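Local coordinates for protein lovastatin nonaketide synthase, polyketide synthase component (Aspergillus terreus, PDB 7CPX) that builds dihydromonacolin L, the nonaketide precursor of the cholesterol-lowering drug lovastatin, from malonyl-CoA as a multidomain homodimeric polyketide synthase working with lovC, at residues P557-Q566 against I647-G658; Y583-L591 against A633-A644. The protein carries 2 engineered substitutions. All blocks are in the same frame, centred on the assembly; numbering follows the deposited sequence.

Both contacts lie in the malonyl-CoA:ACP transacylase domain, their centres about 15 Å apart, and contact 2 is nested along the chain within the loop that contact 1 closes. Strand 558-563 comes first, then helices 582-596 and 624-644, and finally strand 648-652, which pairs in parallel with the first strand: a beta-alpha-beta crossover with several helices in its connection. Contact 1 is the strand pairing and contact 2 the packing of two of the connecting helices. Helix 624-644 joins them, with Leu642 resting on Phe649 of the sheet and its carbonyl probably accepting a bond from the amide of Ile647. Helix 624-644 thus packs against both the sheet and helix 582-596.

Contact 1: P557-Q566 against I647-G658; sequences PSVLGIFTGQ and IRFTAVVGHSSG
The carbonyl oxygen of Val559 takes two bonds from one residue, Thr650. The amide N of Thr650 reaches Val559 O at 2.6 Å, and the hydroxyl OG1 donates to the same Val559 O at 2.8 Å from above the carbonyl plane, 39° out of it. OG1 can do this because it lies between the backbone N and the carbonyl carbon of its own residue (chi1 54°), which brings it to the oxygen that the amide of Thr650 also uses. Further parallel-sheet bonds run from Val559 N to Arg648 O, from Gly561 N to Thr650 O and from Val652 N to Gly561 O. On one face Val559 CG1 sits over the Phe649 ring, 3.7 Å from its centroid, in a CH-pi contact; on the other, Leu560 CD1 meets Val652 CG2 at 3.7 Å. Beyond the strands, His655 NE2 donates to Gln566 O at 2.9 Å, the acceptor lying in the ring plane and using a carbonyl lone pair, while Gly565 CA covers a face of the imidazole. Ser656 OG makes a weak bond to Gln566 OE1, which is held more firmly by Gln628. Gly654, Ser656 and Gly658 fit the GxSxG nucleophile elbow of acyltransferases, so these bonds probably fix the Gln566 loop beside the serine that would carry the malonyl group.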
loop_
_atom_site.group_PDB
_atom_site.type_symbol
_atom_site.label_atom_id
_atom_site.label_comp_id
_atom_site.label_asym_id
_atom_site.label_seq_id
_atom_site.Cartn_x
_atom_site.Cartn_y
_atom_site.Cartn_z
ATOM N N PRO A 557 56.458 -32.931 -11.805
ATOM C CA PRO A 557 57.742 -32.592 -12.437
ATOM C C PRO A 557 58.434 -33.744 -13.153
ATOM O O PRO A 557 59.610 -33.605 -13.500
ATOM C CB PRO A 557 58.580 -32.135 -11.236
ATOM C CG PRO A 557 58.090 -32.983 -10.119
ATOM C CD PRO A 557 56.615 -33.194 -10.362
ATOM N N SER A 558 57.751 -34.863 -13.386
ATOM C CA SER A 558 58.386 -36.042 -13.962
ATOM C C SER A 558 58.556 -35.864 -15.467
ATOM O O SER A 558 57.567 -35.784 -16.211
ATOM C CB SER A 558 57.567 -37.292 -13.652
ATOM O OG SER A 558 56.210 -37.110 -14.010
ATOM N N VAL A 559 59.810 -35.815 -15.913
ATOM C CA VAL A 559 60.139 -35.630 -17.318
ATOM C C VAL A 559 61.042 -36.766 -17.776
ATOM O O VAL A 559 61.820 -37.326 -16.997
ATOM C CB VAL A 559 60.824 -34.271 -17.581
ATOM C CG1 VAL A 559 62.228 -34.260 -17.000
ATOM C CG2 VAL A 559 60.858 -33.971 -19.070
ATOM N N LEU A 560 60.927 -37.100 -19.056
ATOM C CA LEU A 560 61.775 -38.086 -19.711
ATOM C C LEU A 560 62.741 -37.353 -20.632
ATOM O O LEU A 560 62.311 -36.638 -21.543
ATOM C CB LEU A 560 60.937 -39.095 -20.496
ATOM C CG LEU A 560 61.690 -39.982 -21.491
ATOM C CD1 LEU A 560 62.804 -40.749 -20.802
ATOM C CD2 LEU A 560 60.732 -40.937 -22.184
ATOM N N GLY A 561 64.036 -37.534 -20.397
ATOM C CA GLY A 561 65.044 -36.861 -21.192
ATOM C C GLY A 561 65.420 -37.629 -22.441
ATOM O O GLY A 561 66.156 -38.617 -22.372
ATOM N N ILE A 562 64.915 -37.187 -23.590
ATOM C CA ILE A 562 65.231 -37.789 -24.879
ATOM C C ILE A 562 66.351 -36.973 -25.503
ATOM O O ILE A 562 66.178 -35.784 -25.782
ATOM C CB ILE A 562 63.995 -37.829 -25.790
ATOM C CG1 ILE A 562 62.930 -38.736 -25.175
ATOM C CG2 ILE A 562 64.377 -38.283 -27.189
ATOM C CD1 ILE A 562 61.714 -37.989 -24.674
ATOM N N PHE A 563 67.495 -37.605 -25.735
ATOM C CA PHE A 563 68.717 -36.892 -26.079
ATOM C C PHE A 563 68.983 -36.996 -27.577
ATOM O O PHE A 563 69.054 -38.100 -28.128
ATOM C CB PHE A 563 69.886 -37.443 -25.266
ATOM C CG PHE A 563 69.838 -37.047 -23.821
ATOM C CD1 PHE A 563 68.911 -37.619 -22.968
ATOM C CD2 PHE A 563 70.704 -36.092 -23.319
ATOM C CE1 PHE A 563 68.853 -37.253 -21.640
ATOM C CE2 PHE A 563 70.652 -35.723 -21.991
ATOM C CZ PHE A 563 69.723 -36.303 -21.152
ATOM N N THR A 564 69.127 -35.842 -28.225
ATOM C CA THR A 564 69.351 -35.795 -29.661
ATOM C C THR A 564 70.787 -36.185 -29.998
ATOM O O THR A 564 71.708 -36.001 -29.199
ATOM C CB THR A 564 69.055 -34.395 -30.201
ATOM O OG1 THR A 564 69.914 -33.442 -29.563
ATOM C CG2 THR A 564 67.603 -34.019 -29.943
ATOM N N GLY A 565 70.969 -36.717 -31.204
ATOM C CA GLY A 565 72.262 -37.218 -31.625
ATOM C C GLY A 565 72.844 -36.505 -32.828
ATOM O O GLY A 565 72.321 -35.476 -33.267
ATOM N N GLN A 566 73.931 -37.049 -33.366
ATOM C CA GLN A 566 74.569 -36.460 -34.533
ATOM C C GLN A 566 73.641 -36.530 -35.739
ATOM O O GLN A 566 72.800 -37.426 -35.856
ATOM C CB GLN A 566 75.886 -37.173 -34.839
ATOM C CG GLN A 566 76.657 -36.585 -36.013
ATOM C CD GLN A 566 77.999 -37.257 -36.228
ATOM O OE1 GLN A 566 78.399 -38.131 -35.459
ATOM N NE2 GLN A 566 78.701 -36.852 -37.280
ATOM N N ILE A 647 64.441 -29.949 -12.078
ATOM C CA ILE A 647 63.559 -30.829 -12.834
ATOM C C ILE A 647 64.014 -32.264 -12.618
ATOM O O ILE A 647 65.178 -32.601 -12.868
ATOM C CB ILE A 647 63.568 -30.462 -14.327
ATOM C CG1 ILE A 647 63.032 -29.042 -14.527
ATOM C CG2 ILE A 647 62.743 -31.462 -15.118
ATOM C CD1 ILE A 647 63.250 -28.492 -15.920
ATOM N N ARG A 648 63.100 -33.111 -12.151
ATOM C CA ARG A 648 63.410 -34.507 -11.876
ATOM C C ARG A 648 63.240 -35.321 -13.151
ATOM O O ARG A 648 62.208 -35.230 -13.822
ATOM C CB ARG A 648 62.515 -35.042 -10.759
ATOM C CG ARG A 648 62.476 -34.140 -9.524
ATOM C CD ARG A 648 63.879 -33.751 -9.061
ATOM N NE ARG A 648 63.861 -32.833 -7.929
ATOM C CZ ARG A 648 64.936 -32.226 -7.445
ATOM N NH1 ARG A 648 66.135 -32.414 -7.973
ATOM N NH2 ARG A 648 64.805 -31.405 -6.406
ATOM N N PHE A 649 64.252 -36.125 -13.473
ATOM C CA PHE A 649 64.424 -36.681 -14.805
ATOM C C PHE A 649 64.290 -38.197 -14.816
ATOM O O PHE A 649 64.599 -38.880 -13.835
ATOM C CB PHE A 649 65.801 -36.317 -15.374
ATOM C CG PHE A 649 65.834 -35.005 -16.096
ATOM C CD1 PHE A 649 65.602 -34.947 -17.459
ATOM C CD2 PHE A 649 66.109 -33.831 -15.417
ATOM C CE1 PHE A 649 65.635 -33.743 -18.130
ATOM C CE2 PHE A 649 66.144 -32.623 -16.082
ATOM C CZ PHE A 649 65.908 -32.579 -17.441
ATOM N N THR A 650 63.811 -38.703 -15.949
ATOM C CA THR A 650 64.032 -40.073 -16.382
ATOM C C THR A 650 64.746 -40.013 -17.725
ATOM O O THR A 650 64.437 -39.166 -18.566
ATOM C CB THR A 650 62.719 -40.858 -16.505
ATOM O OG1 THR A 650 61.808 -40.148 -17.352
ATOM C CG2 THR A 650 62.086 -41.059 -15.137
ATOM N N ALA A 651 65.721 -40.897 -17.920
ATOM C CA ALA A 651 66.668 -40.750 -19.016
ATOM C C ALA A 651 66.577 -41.913 -19.992
ATOM O O ALA A 651 66.545 -43.079 -19.590
ATOM C CB ALA A 651 68.100 -40.637 -18.485
ATOM N N VAL A 652 66.539 -41.575 -21.280
ATOM C CA VAL A 652 66.679 -42.529 -22.374
ATOM C C VAL A 652 67.692 -41.956 -23.353
ATOM O O VAL A 652 67.600 -40.783 -23.730
ATOM C CB VAL A 652 65.338 -42.808 -23.079
ATOM C CG1 VAL A 652 65.575 -43.457 -24.436
ATOM C CG2 VAL A 652 64.463 -43.697 -22.216
ATOM N N VAL A 653 68.651 -42.777 -23.764
ATOM C CA VAL A 653 69.737 -42.305 -24.614
ATOM C C VAL A 653 69.261 -42.241 -26.058
ATOM O O VAL A 653 68.328 -42.945 -26.465
ATOM C CB VAL A 653 70.981 -43.208 -24.483
ATOM C CG1 VAL A 653 71.336 -43.472 -23.016
ATOM C CG2 VAL A 653 70.780 -44.505 -25.241
ATOM N N GLY A 654 69.911 -41.386 -26.842
ATOM C CA GLY A 654 69.659 -41.315 -28.267
ATOM C C GLY A 654 70.716 -42.060 -29.053
ATOM O O GLY A 654 70.915 -43.261 -28.854
ATOM N N HIS A 655 71.406 -41.355 -29.948
ATOM C CA HIS A 655 72.493 -41.927 -30.725
ATOM C C HIS A 655 73.664 -40.956 -30.751
ATOM O O HIS A 655 73.479 -39.736 -30.738
ATOM C CB HIS A 655 72.049 -42.253 -32.158
ATOM C CG HIS A 655 71.576 -41.060 -32.930
ATOM N ND1 HIS A 655 70.274 -40.610 -32.883
ATOM C CD2 HIS A 655 72.232 -40.225 -33.771
ATOM C CE1 HIS A 655 70.149 -39.550 -33.660
ATOM N NE2 HIS A 655 71.322 -39.295 -34.211
ATOM N N SER A 656 74.874 -41.511 -30.783
ATOM C CA SER A 656 76.112 -40.731 -30.847
ATOM C C SER A 656 76.105 -39.748 -29.682
ATOM O O SER A 656 76.073 -40.199 -28.523
ATOM C CB SER A 656 76.226 -40.111 -32.241
ATOM O OG SER A 656 77.413 -39.347 -32.363
ATOM N N SER A 657 76.123 -38.433 -29.919
ATOM C CA SER A 657 76.145 -37.482 -28.813
ATOM C C SER A 657 74.963 -37.699 -27.879
ATOM O O SER A 657 75.107 -37.623 -26.652
ATOM C CB SER A 657 76.141 -36.051 -29.354
ATOM O OG SER A 657 77.275 -35.811 -30.169
ATOM N N GLY A 658 73.794 -38.000 -28.439
ATOM C CA GLY A 658 72.597 -38.196 -27.646
ATOM C C GLY A 658 72.803 -39.236 -26.568
ATOM O O GLY A 658 72.148 -39.198 -25.522
#

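Contact 2: Y583-L591 against A633-A644; sequences YVRNIVREL and AVQIVLVRLLEA
Arg640 reaches from helix 624-644 across to Ile587 and Tyr583, using nearly every part of its side chain. CB lies near Ile587 CD1, and CD lies alongside the isoleucine, 4.2 Å from both Ile587 CD1 and Ile587 CG2. There the chain bends (chi3 64°), turning one face of the guanidinium to the isoleucine. Ile587 CG1 sits over that face, displaced toward the rim, 3.6 Å from Arg640 NH1. At the tip, Arg640 NH2 comes obliquely to Tyr583 OH, 3.6 Å away, a polar proximity and not a hydrogen bond; ring and guanidinium planes stand 82° apart. Across this contact the guanidinium therefore rests mainly on the hydrocarbon of Ile587, with the tyrosine hydroxyl near its tip.

Deeper in, the seam is aliphatic. Val637 sits in the middle of it: CG2 touches Ile587 CG2 at 3.6 Å, and CG1 meets both branches of Val584, approaching from about a right angle. Leu641 CD2 comes to the edge of the Tyr583 ring, 3.7 Å from Tyr583 CD2, with the two side chains sliding past one another in opposite directions. At the other end Leu591 CD1 meets Ala633 CB at 3.4 Å, while its CD2 branch turns toward Ile636.

The axes of the two segments approach to 10.6 Å, with 132° between their N-to-C directions. Helix 624-644 is hemmed in by other helices: Ile675 of helix 671-682 touches both Leu591 and Ala633, Phe664 of helix 657-665 packs on Val639 and Arg640, and Phe887 of helix 883-898 meets Leu641. Helix 624-644 lies between helix 582-596 and strands 558-563 and 648-652.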
loop_
_atom_site.group_PDB
_atom_site.type_symbol
_atom_site.label_atom_id
_atom_site.label_comp_id
_atom_site.label_asym_id
_atom_site.label_seq_id
_atom_site.Cartn_x
_atom_site.Cartn_y
_atom_site.Cartn_z
ATOM N N TYR A 583 76.580 -18.178 -16.392
ATOM C CA TYR A 583 76.541 -19.560 -15.928
ATOM C C TYR A 583 76.859 -20.526 -17.063
ATOM O O TYR A 583 77.639 -21.472 -16.893
ATOM C CB TYR A 583 75.167 -19.857 -15.328
ATOM C CG TYR A 583 74.988 -21.263 -14.807
ATOM C CD1 TYR A 583 75.669 -21.699 -13.680
ATOM C CD2 TYR A 583 74.120 -22.148 -15.431
ATOM C CE1 TYR A 583 75.501 -22.982 -13.197
ATOM C CE2 TYR A 583 73.945 -23.430 -14.955
ATOM C CZ TYR A 583 74.638 -23.843 -13.839
ATOM O OH TYR A 583 74.465 -25.123 -13.362
ATOM N N VAL A 584 76.275 -20.289 -18.240
ATOM C CA VAL A 584 76.594 -21.107 -19.404
ATOM C C VAL A 584 78.052 -20.924 -19.794
ATOM O O VAL A 584 78.703 -21.870 -20.252
ATOM C CB VAL A 584 75.646 -20.765 -20.570
ATOM C CG1 VAL A 584 76.054 -21.519 -21.827
ATOM C CG2 VAL A 584 74.212 -21.096 -20.192
ATOM N N ARG A 585 78.590 -19.714 -19.628
ATOM C CA ARG A 585 80.000 -19.492 -19.930
ATOM C C ARG A 585 80.899 -20.291 -18.992
ATOM O O ARG A 585 81.913 -20.850 -19.423
ATOM C CB ARG A 585 80.324 -18.002 -19.846
ATOM C CG ARG A 585 81.642 -17.623 -20.499
ATOM C CD ARG A 585 81.911 -16.131 -20.393
ATOM N NE ARG A 585 80.826 -15.337 -20.956
ATOM C CZ ARG A 585 80.683 -15.064 -22.246
ATOM N NH1 ARG A 585 81.534 -15.520 -23.150
ATOM N NH2 ARG A 585 79.657 -14.314 -22.640
ATOM N N ASN A 586 80.550 -20.350 -17.705
ATOM C CA ASN A 586 81.321 -21.165 -16.768
ATOM C C ASN A 586 81.213 -22.645 -17.114
ATOM O O ASN A 586 82.198 -23.388 -17.016
ATOM C CB ASN A 586 80.846 -20.912 -15.339
ATOM C CG ASN A 586 81.073 -19.480 -14.895
ATOM O OD1 ASN A 586 81.954 -18.792 -15.410
ATOM N ND2 ASN A 586 80.280 -19.026 -13.932
ATOM N N ILE A 587 80.022 -23.091 -17.515
ATOM C CA ILE A 587 79.874 -24.475 -17.958
ATOM C C ILE A 587 80.767 -24.737 -19.165
ATOM O O ILE A 587 81.403 -25.792 -19.270
ATOM C CB ILE A 587 78.399 -24.786 -18.267
ATOM C CG1 ILE A 587 77.575 -24.747 -16.978
ATOM C CG2 ILE A 587 78.284 -26.147 -18.941
ATOM C CD1 ILE A 587 76.077 -24.724 -17.197
ATOM N N VAL A 588 80.827 -23.782 -20.094
ATOM C CA VAL A 588 81.673 -23.934 -21.273
ATOM C C VAL A 588 83.143 -23.971 -20.878
ATOM O O VAL A 588 83.945 -24.680 -21.491
ATOM C CB VAL A 588 81.385 -22.806 -22.280
ATOM C CG1 VAL A 588 82.513 -22.686 -23.292
ATOM C CG2 VAL A 588 80.066 -23.061 -22.983
ATOM N N ARG A 589 83.527 -23.190 -19.868
ATOM C CA ARG A 589 84.900 -23.249 -19.376
ATOM C C ARG A 589 85.209 -24.622 -18.792
ATOM O O ARG A 589 86.303 -25.164 -18.997
ATOM C CB ARG A 589 85.134 -22.157 -18.332
ATOM C CG ARG A 589 85.130 -20.739 -18.888
ATOM C CD ARG A 589 86.329 -20.471 -19.792
ATOM N NE ARG A 589 86.116 -20.944 -21.155
ATOM C CZ ARG A 589 85.561 -20.227 -22.124
ATOM N NH1 ARG A 589 85.145 -18.989 -21.918
ATOM N NH2 ARG A 589 85.421 -20.769 -23.331
ATOM N N GLU A 590 84.259 -25.198 -18.055
ATOM C CA GLU A 590 84.443 -26.557 -17.552
ATOM C C GLU A 590 84.582 -27.549 -18.703
ATOM O O GLU A 590 85.409 -28.468 -18.650
ATOM C CB GLU A 590 83.275 -26.948 -16.648
ATOM C CG GLU A 590 83.181 -26.134 -15.368
ATOM C CD GLU A 590 84.348 -26.380 -14.432
ATOM O OE1 GLU A 590 85.148 -27.299 -14.705
ATOM O OE2 GLU A 590 84.465 -25.652 -13.424
ATOM N N LEU A 591 83.774 -27.379 -19.750
ATOM C CA LEU A 591 83.881 -28.250 -20.916
ATOM C C LEU A 591 85.241 -28.101 -21.587
ATOM O O LEU A 591 85.827 -29.086 -22.047
ATOM C CB LEU A 591 82.761 -27.946 -21.913
ATOM C CG LEU A 591 81.315 -28.116 -21.435
ATOM C CD1 LEU A 591 80.357 -27.997 -22.610
ATOM C CD2 LEU A 591 81.103 -29.434 -20.705
ATOM N N ALA A 633 77.977 -31.027 -25.956
ATOM C CA ALA A 633 78.021 -29.843 -25.107
ATOM C C ALA A 633 76.661 -29.164 -25.041
ATOM O O ALA A 633 76.253 -28.685 -23.977
ATOM C CB ALA A 633 79.078 -28.868 -25.623
ATOM N N VAL A 634 75.948 -29.108 -26.166
ATOM C CA VAL A 634 74.607 -28.529 -26.167
ATOM C C VAL A 634 73.723 -29.258 -25.167
ATOM O O VAL A 634 73.068 -28.642 -24.316
ATOM C CB VAL A 634 74.009 -28.577 -27.585
ATOM C CG1 VAL A 634 72.505 -28.371 -27.537
ATOM C CG2 VAL A 634 74.666 -27.536 -28.475
ATOM N N GLN A 635 73.707 -30.589 -25.247
ATOM C CA GLN A 635 72.834 -31.366 -24.377
ATOM C C GLN A 635 73.291 -31.294 -22.925
ATOM O O GLN A 635 72.460 -31.254 -22.013
ATOM C CB GLN A 635 72.775 -32.811 -24.868
ATOM C CG GLN A 635 72.148 -32.935 -26.250
ATOM C CD GLN A 635 72.211 -34.341 -26.808
ATOM O OE1 GLN A 635 71.275 -35.123 -26.654
ATOM N NE2 GLN A 635 73.314 -34.666 -27.473
ATOM N N ILE A 636 74.605 -31.257 -22.689
ATOM C CA ILE A 636 75.112 -31.143 -21.325
ATOM C C ILE A 636 74.686 -29.816 -20.712
ATOM O O ILE A 636 74.213 -29.759 -19.570
ATOM C CB ILE A 636 76.643 -31.306 -21.307
ATOM C CG1 ILE A 636 77.021 -32.761 -21.596
ATOM C CG2 ILE A 636 77.208 -30.859 -19.965
ATOM C CD1 ILE A 636 78.482 -32.959 -21.941
ATOM N N VAL A 637 74.847 -28.724 -21.461
ATOM C CA VAL A 637 74.454 -27.414 -20.953
ATOM C C VAL A 637 72.956 -27.378 -20.692
ATOM O O VAL A 637 72.501 -26.871 -19.660
ATOM C CB VAL A 637 74.886 -26.310 -21.934
ATOM C CG1 VAL A 637 74.252 -24.981 -21.556
ATOM C CG2 VAL A 637 76.401 -26.190 -21.961
ATOM N N LEU A 638 72.163 -27.911 -21.624
ATOM C CA LEU A 638 70.715 -27.873 -21.459
ATOM C C LEU A 638 70.266 -28.694 -20.255
ATOM O O LEU A 638 69.409 -28.252 -19.483
ATOM C CB LEU A 638 70.038 -28.363 -22.737
ATOM C CG LEU A 638 70.222 -27.421 -23.930
ATOM C CD1 LEU A 638 69.911 -28.125 -25.237
ATOM C CD2 LEU A 638 69.353 -26.182 -23.774
ATOM N N VAL A 639 70.835 -29.887 -20.069
ATOM C CA VAL A 639 70.433 -30.719 -18.939
ATOM C C VAL A 639 70.903 -30.099 -17.629
ATOM O O VAL A 639 70.212 -30.186 -16.608
ATOM C CB VAL A 639 70.951 -32.159 -19.113
ATOM C CG1 VAL A 639 72.461 -32.209 -19.015
ATOM C CG2 VAL A 639 70.311 -33.086 -18.085
ATOM N N ARG A 640 72.083 -29.471 -17.624
ATOM C CA ARG A 640 72.528 -28.775 -16.421
ATOM C C ARG A 640 71.590 -27.626 -16.081
ATOM O O ARG A 640 71.270 -27.403 -14.908
ATOM C CB ARG A 640 73.958 -28.266 -16.599
ATOM C CG ARG A 640 75.017 -29.348 -16.470
ATOM C CD ARG A 640 76.401 -28.758 -16.250
ATOM N NE ARG A 640 76.492 -28.037 -14.984
ATOM C CZ ARG A 640 77.605 -27.507 -14.498
ATOM N NH1 ARG A 640 78.756 -27.600 -15.145
ATOM N NH2 ARG A 640 77.565 -26.867 -13.333
ATOM N N LEU A 641 71.143 -26.879 -17.092
ATOM C CA LEU A 641 70.178 -25.813 -16.846
ATOM C C LEU A 641 68.871 -26.373 -16.301
ATOM O O LEU A 641 68.289 -25.818 -15.362
ATOM C CB LEU A 641 69.924 -25.029 -18.132
ATOM C CG LEU A 641 71.084 -24.177 -18.649
ATOM C CD1 LEU A 641 70.792 -23.690 -20.058
ATOM C CD2 LEU A 641 71.343 -23.001 -17.722
ATOM N N LEU A 642 68.394 -27.477 -16.879
ATOM C CA LEU A 642 67.144 -28.073 -16.420
ATOM C C LEU A 642 67.259 -28.546 -14.977
ATOM O O LEU A 642 66.336 -28.351 -14.175
ATOM C CB LEU A 642 66.752 -29.229 -17.340
ATOM C CG LEU A 642 66.413 -28.815 -18.775
ATOM C CD1 LEU A 642 66.403 -30.015 -19.705
ATOM C CD2 LEU A 642 65.074 -28.099 -18.823
ATOM N N GLU A 643 68.384 -29.171 -14.625
ATOM C CA GLU A 643 68.597 -29.587 -13.244
ATOM C C GLU A 643 68.724 -28.387 -12.318
ATOM O O GLU A 643 68.299 -28.453 -11.158
ATOM C CB GLU A 643 69.839 -30.471 -13.145
ATOM C CG GLU A 643 69.688 -31.821 -13.825
ATOM C CD GLU A 643 70.922 -32.690 -13.681
ATOM O OE1 GLU A 643 71.925 -32.211 -13.114
ATOM O OE2 GLU A 643 70.888 -33.853 -14.136
ATOM N N ALA A 644 69.303 -27.287 -12.805
ATOM C CA ALA A 644 69.332 -26.061 -12.017
ATOM C C ALA A 644 67.924 -25.595 -11.682
ATOM O O ALA A 644 67.699 -25.011 -10.617
ATOM C CB ALA A 644 70.087 -24.968 -12.771
#